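PDB 4NQ3: cyanuric acid amidohydrolase from Azorhizobium caulinodans, which hydrolyses cyanuric acid, opening its s-triazine ring to give carboxybiuret, which then decarboxylates to biuret. Local coordinates for residues 200-203 / 204-208. Residues are numbered along the deposited sequence; the frame is centred on the assembly and turned at random.
Sequences GEVA and EDALS
Ala203 and Ala206 are joined by a backbone hydrogen bond, Ala206 N to Ala203 O at 3.1 Å, after Val202 and Ala203 have passed in extended conformation into a short 3-10 turn at 204-206. The N-H points at the oxygen with an angle of 152°. Leu207 N bonds to Glu204 O in the same i to i+3 pattern, so two such bonds follow one another through the turn. The side chains of Val202 and Leu207 meet beside it. Val202 CG1 lies 3.7 Å from Leu207 CD2, and the two branches pass at a slant. With chi1 at 177°, Val202 CG1 stands opposite the amide nitrogen and faces the leucine. The same methyl also comes within 4.2 Å of Ala206 CB. Leu207 CG also packs 3.7 Å from Ala203 O, the oxygen that accepts the bond, in van der Waals contact. The segment follows helix 180-199 in the second of the three repeating units, on the way to strand 223-227. Gly200 leaves the helix with positive phi. The chain then folds back against that helix: Val202 touches Ala196, while Leu207, which is buried, touches Leu193 and Leu197. If Leu207 were cut back to an alanine, Val202 CG1 would probably lose its closest apolar partner here and a gap would be likely to open against Leu193 and Leu197. Two acidic side chains of the turn, Glu204 and Asp205, lie at the surface. Asp205 OD1 comes back to 3.8 Å from Ala203 CB, a van der Waals contact. The side chain of Glu204 is extended beyond CG, and its OE2 forms a salt bridge with Arg129. At the other end of the segment, Glu201 pairs with Arg222 and also accepts a hydrogen bond from Ala221 N.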
ATOM      1  N   GLY A 200      19.079  34.699   0.128  1.00 28.70           N
ATOM      2  CA  GLY A 200      18.502  35.988  -0.175  1.00 30.66           C
ATOM      3  C   GLY A 200      17.389  35.922  -1.196  1.00 40.66           C
ATOM      4  O   GLY A 200      17.044  36.930  -1.816  1.00 41.51           O
ATOM      5  N   GLU A 201      16.827  34.734  -1.386  1.00 35.46           N
ATOM      6  CA  GLU A 201      15.703  34.577  -2.307  1.00 38.67           C
ATOM      7  C   GLU A 201      14.391  35.009  -1.645  1.00 41.47           C
ATOM      8  O   GLU A 201      13.378  35.231  -2.323  1.00 46.27           O
ATOM      9  CB  GLU A 201      15.599  33.136  -2.787  1.00 38.79           C
ATOM     10  CG  GLU A 201      16.787  32.666  -3.625  1.00 45.18           C
ATOM     11  CD  GLU A 201      16.690  31.182  -3.961  1.00 55.25           C
ATOM     12  OE1 GLU A 201      16.576  30.360  -3.021  1.00 53.26           O
ATOM     13  OE2 GLU A 201      16.710  30.840  -5.167  1.00 63.41           O
ATOM     14  N   VAL A 202      14.430  35.131  -0.319  1.00 38.57           N
ATOM     15  CA  VAL A 202      13.291  35.578   0.478  1.00 35.05           C
ATOM     16  C   VAL A 202      13.783  36.553   1.536  1.00 44.14           C
ATOM     17  O   VAL A 202      14.879  36.389   2.077  1.00 47.89           O
ATOM     18  CB  VAL A 202      12.584  34.412   1.182  1.00 32.52           C
ATOM     19  CG1 VAL A 202      11.488  34.941   2.038  1.00 31.29           C
ATOM     20  CG2 VAL A 202      12.019  33.441   0.172  1.00 38.68           C
ATOM     21  N   ALA A 203      12.978  37.562   1.841  1.00 49.03           N
ATOM     22  CA  ALA A 203      13.329  38.551   2.858  1.00 49.71           C
ATOM     23  C   ALA A 203      12.970  38.057   4.255  1.00 53.97           C
ATOM     24  O   ALA A 203      11.976  37.337   4.424  1.00 54.38           O
ATOM     25  CB  ALA A 203      12.624  39.851   2.565  1.00 51.45           C
ATOM     26  N   GLU A 204      13.740  38.444   5.269  1.00 57.18           N
ATOM     27  CA  GLU A 204      13.470  37.877   6.589  1.00 61.54           C
ATOM     28  C   GLU A 204      12.145  38.356   7.165  1.00 59.84           C
ATOM     29  O   GLU A 204      11.461  37.585   7.834  1.00 56.40           O
ATOM     30  CB  GLU A 204      14.591  38.167   7.589  1.00 72.61           C
ATOM     31  CG  GLU A 204      14.361  37.413   8.908  1.00 80.78           C
ATOM     32  CD  GLU A 204      15.640  37.059   9.643  1.00 88.25           C
ATOM     33  OE1 GLU A 204      16.638  37.789   9.478  1.00 92.26           O
ATOM     34  OE2 GLU A 204      15.642  36.044  10.383  1.00 88.85           O
ATOM     35  N   ASP A 205      11.765  39.606   6.903  1.00 63.17           N
ATOM     36  CA  ASP A 205      10.510  40.105   7.467  1.00 67.86           C
ATOM     37  C   ASP A 205       9.300  39.689   6.629  1.00 54.55           C
ATOM     38  O   ASP A 205       8.198  40.159   6.861  1.00 58.10           O
ATOM     39  CB  ASP A 205      10.542  41.638   7.662  1.00 80.95           C
ATOM     40  CG  ASP A 205      11.175  42.386   6.494  1.00 87.63           C
ATOM     41  OD1 ASP A 205      11.965  41.770   5.745  1.00 91.96           O
ATOM     42  OD2 ASP A 205      10.899  43.603   6.344  1.00 86.08           O
ATOM     43  N   ALA A 206       9.520  38.798   5.666  1.00 43.39           N
ATOM     44  CA  ALA A 206       8.441  38.136   4.922  1.00 37.94           C
ATOM     45  C   ALA A 206       8.033  36.822   5.572  1.00 43.36           C
ATOM     46  O   ALA A 206       6.961  36.287   5.286  1.00 47.92           O
ATOM     47  CB  ALA A 206       8.870  37.870   3.488  1.00 29.59           C
ATOM     48  N   LEU A 207       8.895  36.310   6.449  1.00 43.11           N
ATOM     49  CA  LEU A 207       8.732  34.981   7.032  1.00 32.35           C
ATOM     50  C   LEU A 207       8.085  35.015   8.403  1.00 32.67           C
ATOM     51  O   LEU A 207       8.391  35.860   9.221  1.00 44.96           O
ATOM     52  CB  LEU A 207      10.101  34.287   7.132  1.00 30.42           C
ATOM     53  CG  LEU A 207      10.882  34.126   5.827  1.00 30.56           C
ATOM     54  CD1 LEU A 207      12.294  33.637   6.064  1.00 26.10           C
ATOM     55  CD2 LEU A 207      10.133  33.134   4.949  1.00 29.86           C
ATOM     56  N   SER A 208       7.225  34.047   8.661  1.00 37.73           N
ATOM     57  CA  SER A 208       6.661  33.838   9.986  1.00 41.40           C
ATOM     58  C   SER A 208       6.076  32.425  10.040  1.00 45.72           C
ATOM     59  O   SER A 208       5.909  31.777   8.999  1.00 41.30           O
ATOM     60  CB  SER A 208       5.587  34.867  10.287  1.00 39.95           C
ATOM     61  OG  SER A 208       4.378  34.514   9.637  1.00 43.42           O
TER